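Glyoxylate-induced Protein (Pseudomonas aeruginosa, PDB 1SQ4) is a double-barrel protein of the cupin superfamily whose function is not established, though it may act as a ureidoglycine aminohydrolase. Local coordinates at residues 89-94 against 143-148; 185-190 against 265-270. One frame throughout, in Å; residues are numbered along the deposited sequence.

Following the chain from the N terminus, the first of these contacts opens at strand 90-98, and interaction 1 closes a loop of 48 residues when the end of strand 136-144 returns alongside it; both strands belong to the first cupin domain. Interaction 2 opens later, at the turn leading into strand 191-198, and closes 74 residues on, where strand 258-265 of the second cupin domain runs out. The two loops therefore follow in series, neither nested nor crossed. Their centres nevertheless lie about 11 Å apart, and they meet directly: Tyr145 OH probably hydrogen-bonds Arg188 O, and Asp190 forms a salt bridge with Lys143, so the two barrels are tied together here.

Interaction 1: residues 89-94 against 143-148; sequences NAEAVL and KHYQKV
The backbone carbonyl of Asn89 meets the chain just beyond strand 136-144, where Tyr145 N donates to Asn89 O at 3.0 Å. The same oxygen receives a CA-H...O contact from His144, whose ring comes up to Asn89 CB with its CD2 edge. Ala90 and His144 form an antiparallel non-hydrogen-bonded pair, and Ala90 N lies near the plane of the imidazole, at its edge; the ring's ND1 goes on to Thr273 O of a second subunit. Glu91 and Lys143 form the next pair, a hydrogen-bonded one, Glu91 N to Lys143 O at 2.8 Å and the longer Lys143 N to Glu91 O at 3.3 Å. This is antiparallel pairing between neighbouring strands of the first cupin barrel, at the margin facing the second. Glu91 CG stands between its own backbone N and carbonyl carbon (chi1 62°), from where the extended chain crosses Tyr145 at about a right angle. OE1 lies 3.3 Å from Tyr145 CB, with the carboxylate carbon at the ring's edge, and close to the like-charged Asp190 OD1. Lys143 NZ stays 4.3 Å from Glu91 OE1 and instead donates to His144 O and pairs with Asp190 OD2.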
loop_
_atom_site.group_PDB
_atom_site.type_symbol
_atom_site.label_atom_id
_atom_site.label_comp_id
_atom_site.label_asym_id
_atom_site.label_seq_id
_atom_site.Cartn_x
_atom_site.Cartn_y
_atom_site.Cartn_z
ATOM N N ASN A 89 25.466 -5.673 35.938
ATOM C CA ASN A 89 25.838 -6.335 34.691
ATOM C C ASN A 89 25.917 -5.370 33.518
ATOM O O ASN A 89 26.310 -5.746 32.414
ATOM C CB ASN A 89 24.849 -7.443 34.347
ATOM C CG ASN A 89 24.836 -8.538 35.368
ATOM O OD1 ASN A 89 23.933 -8.613 36.205
ATOM N ND2 ASN A 89 25.850 -9.397 35.323
ATOM N N ALA A 90 25.555 -4.120 33.758
ATOM C CA ALA A 90 25.591 -3.129 32.701
ATOM C C ALA A 90 27.000 -2.646 32.357
ATOM O O ALA A 90 27.774 -2.249 33.232
ATOM C CB ALA A 90 24.721 -1.938 33.083
ATOM N N GLU A 91 27.339 -2.703 31.076
ATOM C CA GLU A 91 28.630 -2.210 30.618
ATOM C C GLU A 91 28.256 -0.912 29.912
ATOM O O GLU A 91 27.092 -0.721 29.558
ATOM C CB GLU A 91 29.280 -3.200 29.650
ATOM C CG GLU A 91 28.494 -3.441 28.382
ATOM C CD GLU A 91 29.130 -4.493 27.483
ATOM O OE1 GLU A 91 28.531 -5.578 27.335
ATOM O OE2 GLU A 91 30.226 -4.236 26.921
ATOM N N ALA A 92 29.214 -0.014 29.714
ATOM C CA ALA A 92 28.898 1.250 29.063
ATOM C C ALA A 92 30.008 1.863 28.209
ATOM O O ALA A 92 31.158 1.414 28.202
ATOM C CB ALA A 92 28.451 2.275 30.114
ATOM N N VAL A 93 29.619 2.901 27.483
ATOM C CA VAL A 93 30.517 3.669 26.653
ATOM C C VAL A 93 30.030 5.111 26.760
ATOM O O VAL A 93 28.867 5.413 26.469
ATOM C CB VAL A 93 30.475 3.226 25.182
ATOM C CG1 VAL A 93 31.306 4.173 24.340
ATOM C CG2 VAL A 93 31.003 1.810 25.048
ATOM N N LEU A 94 30.912 5.992 27.212
ATOM C CA LEU A 94 30.583 7.404 27.353
ATOM C C LEU A 94 31.267 8.153 26.227
ATOM O O LEU A 94 32.458 7.957 25.960
ATOM C CB LEU A 94 31.062 7.933 28.713
ATOM C CG LEU A 94 30.075 8.090 29.880
ATOM C CD1 LEU A 94 29.189 6.876 30.025
ATOM C CD2 LEU A 94 30.858 8.333 31.156
ATOM N N LYS A 143 24.521 -1.862 27.898
ATOM C CA LYS A 143 24.228 -3.228 27.489
ATOM C C LYS A 143 24.650 -4.200 28.565
ATOM O O LYS A 143 25.636 -3.980 29.262
ATOM C CB LYS A 143 24.972 -3.602 26.208
ATOM C CG LYS A 143 24.835 -5.078 25.806
ATOM C CD LYS A 143 25.873 -5.423 24.748
ATOM C CE LYS A 143 25.747 -6.838 24.168
ATOM N NZ LYS A 143 25.641 -7.940 25.158
ATOM N N HIS A 144 23.901 -5.278 28.709
ATOM C CA HIS A 144 24.283 -6.265 29.684
ATOM C C HIS A 144 25.429 -7.036 29.044
ATOM O O HIS A 144 25.301 -7.586 27.941
ATOM C CB HIS A 144 23.108 -7.190 30.002
ATOM C CG HIS A 144 22.091 -6.579 30.918
ATOM N ND1 HIS A 144 20.790 -7.036 30.987
ATOM C CD2 HIS A 144 22.184 -5.580 31.821
ATOM C CE1 HIS A 144 20.129 -6.343 31.894
ATOM N NE2 HIS A 144 20.949 -5.451 32.418
ATOM N N TYR A 145 26.559 -7.045 29.736
ATOM C CA TYR A 145 27.747 -7.730 29.264
ATOM C C TYR A 145 27.548 -9.231 29.319
ATOM O O TYR A 145 26.940 -9.750 30.249
ATOM C CB TYR A 145 28.952 -7.331 30.123
ATOM C CG TYR A 145 30.230 -8.038 29.725
ATOM C CD1 TYR A 145 30.734 -9.092 30.488
ATOM C CD2 TYR A 145 30.916 -7.686 28.551
ATOM C CE1 TYR A 145 31.878 -9.778 30.095
ATOM C CE2 TYR A 145 32.065 -8.377 28.156
ATOM C CZ TYR A 145 32.530 -9.423 28.937
ATOM O OH TYR A 145 33.624 -10.140 28.550
ATOM N N GLN A 146 28.055 -9.930 28.314
ATOM C CA GLN A 146 27.922 -11.373 28.293
ATOM C C GLN A 146 29.250 -12.027 28.641
ATOM O O GLN A 146 30.215 -11.958 27.877
ATOM C CB GLN A 146 27.445 -11.847 26.932
ATOM C CG GLN A 146 27.212 -13.336 26.877
ATOM C CD GLN A 146 26.486 -13.750 25.620
ATOM O OE1 GLN A 146 26.277 -14.947 25.374
ATOM N NE2 GLN A 146 26.092 -12.761 24.808
ATOM N N LYS A 147 29.284 -12.642 29.818
ATOM C CA LYS A 147 30.470 -13.312 30.318
ATOM C C LYS A 147 30.629 -14.670 29.676
ATOM O O LYS A 147 29.672 -15.433 29.562
ATOM C CB LYS A 147 30.378 -13.510 31.831
ATOM C CG LYS A 147 31.579 -14.227 32.441
ATOM C CD LYS A 147 32.800 -13.318 32.444
ATOM C CE LYS A 147 34.062 -14.079 32.821
ATOM N NZ LYS A 147 34.343 -15.174 31.847
ATOM N N VAL A 148 31.847 -14.972 29.253
ATOM C CA VAL A 148 32.122 -16.270 28.682
ATOM C C VAL A 148 33.323 -16.863 29.406
ATOM O O VAL A 148 34.374 -16.227 29.533
ATOM C CB VAL A 148 32.374 -16.195 27.144
ATOM C CG1 VAL A 148 33.263 -15.018 26.807
ATOM C CG2 VAL A 148 32.998 -17.497 26.665
#

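Interaction 2: residues 185-190 against 265-270; sequences SDMRHD and DVNRHM
Two clear hydrogen bonds join residues 189-190 to the chain leaving strand 258-265. Val266 N donates to Asp190 O at 2.9 Å. One residue on, Asn267 ND2 reaches His189 O at 3.0 Å, the oxygen lying 19° out of the amide plane. Arg268 NH1 also approaches Met187 O, which sits at the edge of the guanidinium, but the modelled separation is too short to be trusted in detail. Within its own segment Arg268 turns back, NE and NH1 both gripping Asn267 O from the same face of that carbonyl, with NE at 2.7 Å. Bends at chi2 and chi3 fold the arginine chain round to make this side-on grip, which should limit rotation of the guanidinium; NH2 is taken by Gln146 O.

Segment 185-190 contains a type I beta turn, Asp186 to His189, part of the connection between strands 176-179 and 191-198 in the second cupin domain. Charge and backbone bonds stabilise it from within. Asp186 OD2 accepts from Arg188 N in an Asx turn, while Arg188 NE, 3.1 Å from the same OD2, forms a salt bridge through the syn lone pair; Glu155 also pairs with this arginine.

Two van der Waals contacts accompany the bonds. The selenium of selenomethionine Met187 rests 3.7 Å from Asn267 CG, the two side chains crossing obliquely. Asp190 CB covers one face of the Arg268 guanidinium, offset toward its rim and 3.6 Å from NH2, whereas Asp190 OD2 meets Gln146 N and Lys143 NZ.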
loop_
_atom_site.group_PDB
_atom_site.type_symbol
_atom_site.label_atom_id
_atom_site.label_comp_id
_atom_site.label_asym_id
_atom_site.label_seq_id
_atom_site.Cartn_x
_atom_site.Cartn_y
_atom_site.Cartn_z
ATOM N N SER A 185 40.056 -8.406 17.342
ATOM C CA SER A 185 40.343 -9.755 17.787
ATOM C C SER A 185 40.169 -9.932 19.282
ATOM O O SER A 185 40.193 -11.058 19.778
ATOM C CB SER A 185 41.765 -10.138 17.384
ATOM O OG SER A 185 42.710 -9.307 18.034
ATOM N N ASP A 186 39.989 -8.818 19.990
ATOM C CA ASP A 186 39.816 -8.843 21.439
ATOM C C ASP A 186 38.456 -9.440 21.798
ATOM O O ASP A 186 37.447 -8.741 21.865
ATOM C CB ASP A 186 39.947 -7.430 22.007
ATOM C CG ASP A 186 40.024 -7.417 23.516
ATOM O OD1 ASP A 186 40.198 -6.322 24.092
ATOM O OD2 ASP A 186 39.914 -8.497 24.136
HETATM N N MSE A 187 38.452 -10.742 22.032
HETATM C CA MSE A 187 37.246 -11.467 22.349
HETATM C C MSE A 187 36.642 -11.134 23.703
HETATM O O MSE A 187 35.599 -11.660 24.062
HETATM C CB MSE A 187 37.518 -12.966 22.244
HETATM C CG MSE A 187 36.560 -13.682 21.311
HETATM SE SE MSE A 187 36.482 -12.900 19.521
HETATM C CE MSE A 187 37.483 -14.280 18.602
ATOM N N ARG A 188 37.294 -10.259 24.457
ATOM C CA ARG A 188 36.786 -9.872 25.764
ATOM C C ARG A 188 35.619 -8.908 25.597
ATOM O O ARG A 188 34.724 -8.858 26.434
ATOM C CB ARG A 188 37.892 -9.219 26.584
ATOM C CG ARG A 188 39.008 -10.168 26.982
ATOM C CD ARG A 188 40.026 -9.445 27.857
ATOM N NE ARG A 188 40.682 -8.376 27.109
ATOM C CZ ARG A 188 41.348 -7.365 27.655
ATOM N NH1 ARG A 188 41.457 -7.268 28.976
ATOM N NH2 ARG A 188 41.904 -6.449 26.871
ATOM N N HIS A 189 35.631 -8.135 24.515
ATOM C CA HIS A 189 34.548 -7.201 24.257
ATOM C C HIS A 189 33.441 -7.864 23.494
ATOM O O HIS A 189 33.682 -8.560 22.502
ATOM C CB HIS A 189 35.015 -6.009 23.445
ATOM C CG HIS A 189 35.594 -4.920 24.272
ATOM N ND1 HIS A 189 36.944 -4.814 24.519
ATOM C CD2 HIS A 189 35.006 -3.916 24.962
ATOM C CE1 HIS A 189 37.162 -3.795 25.326
ATOM N NE2 HIS A 189 35.998 -3.233 25.612
ATOM N N ASP A 190 32.216 -7.631 23.949
ATOM C CA ASP A 190 31.059 -8.211 23.293
ATOM C C ASP A 190 30.241 -7.136 22.590
ATOM O O ASP A 190 29.109 -7.363 22.173
ATOM C CB ASP A 190 30.216 -8.997 24.310
ATOM C CG ASP A 190 29.505 -8.112 25.319
ATOM O OD1 ASP A 190 29.927 -6.959 25.539
ATOM O OD2 ASP A 190 28.518 -8.592 25.916
ATOM N N ASP A 265 26.470 -5.427 18.919
ATOM C CA ASP A 265 26.933 -6.510 19.780
ATOM C C ASP A 265 27.627 -7.543 18.897
ATOM O O ASP A 265 27.130 -7.876 17.820
ATOM C CB ASP A 265 25.758 -7.142 20.535
ATOM C CG ASP A 265 24.640 -7.597 19.617
ATOM O OD1 ASP A 265 24.007 -6.736 18.960
ATOM O OD2 ASP A 265 24.385 -8.823 19.549
ATOM N N VAL A 266 28.771 -8.047 19.363
ATOM C CA VAL A 266 29.568 -8.996 18.599
ATOM C C VAL A 266 30.373 -9.996 19.427
ATOM O O VAL A 266 30.305 -10.013 20.652
ATOM C CB VAL A 266 30.568 -8.240 17.719
ATOM C CG1 VAL A 266 29.832 -7.451 16.639
ATOM C CG2 VAL A 266 31.390 -7.299 18.588
ATOM N N ASN A 267 31.147 -10.820 18.728
ATOM C CA ASN A 267 32.008 -11.830 19.333
ATOM C C ASN A 267 31.314 -12.760 20.301
ATOM O O ASN A 267 31.923 -13.234 21.258
ATOM C CB ASN A 267 33.183 -11.166 20.036
ATOM C CG ASN A 267 33.931 -10.234 19.137
ATOM O OD1 ASN A 267 33.908 -10.383 17.927
ATOM N ND2 ASN A 267 34.604 -9.262 19.724
ATOM N N ARG A 268 30.038 -13.034 20.061
ATOM C CA ARG A 268 29.315 -13.931 20.950
ATOM C C ARG A 268 28.326 -14.794 20.167
ATOM O O ARG A 268 28.029 -14.500 19.014
ATOM C CB ARG A 268 28.600 -13.108 22.012
ATOM C CG ARG A 268 28.656 -13.730 23.383
ATOM C CD ARG A 268 29.643 -13.027 24.347
ATOM N NE ARG A 268 30.978 -12.861 23.796
ATOM C CZ ARG A 268 32.007 -12.324 24.451
ATOM N NH1 ARG A 268 33.180 -12.209 23.842
ATOM N NH2 ARG A 268 31.880 -11.913 25.705
ATOM N N HIS A 269 27.845 -15.871 20.774
ATOM C CA HIS A 269 26.883 -16.746 20.105
ATOM C C HIS A 269 25.554 -16.019 20.024
ATOM O O HIS A 269 25.312 -15.088 20.787
ATOM C CB HIS A 269 26.654 -18.045 20.889
ATOM C CG HIS A 269 27.533 -19.181 20.474
ATOM N ND1 HIS A 269 27.566 -19.676 19.190
ATOM C CD2 HIS A 269 28.407 -19.933 21.187
ATOM C CE1 HIS A 269 28.422 -20.682 19.124
ATOM N NE2 HIS A 269 28.946 -20.855 20.325
HETATM N N MSE A 270 24.688 -16.459 19.114
HETATM C CA MSE A 270 23.363 -15.859 18.956
HETATM C C MSE A 270 22.423 -16.395 20.038
HETATM O O MSE A 270 22.365 -17.598 20.270
HETATM C CB MSE A 270 22.800 -16.188 17.574
HETATM C CG MSE A 270 23.543 -15.538 16.424
HETATM SE SE MSE A 270 23.459 -13.593 16.455
HETATM C CE MSE A 270 25.168 -13.249 17.282
#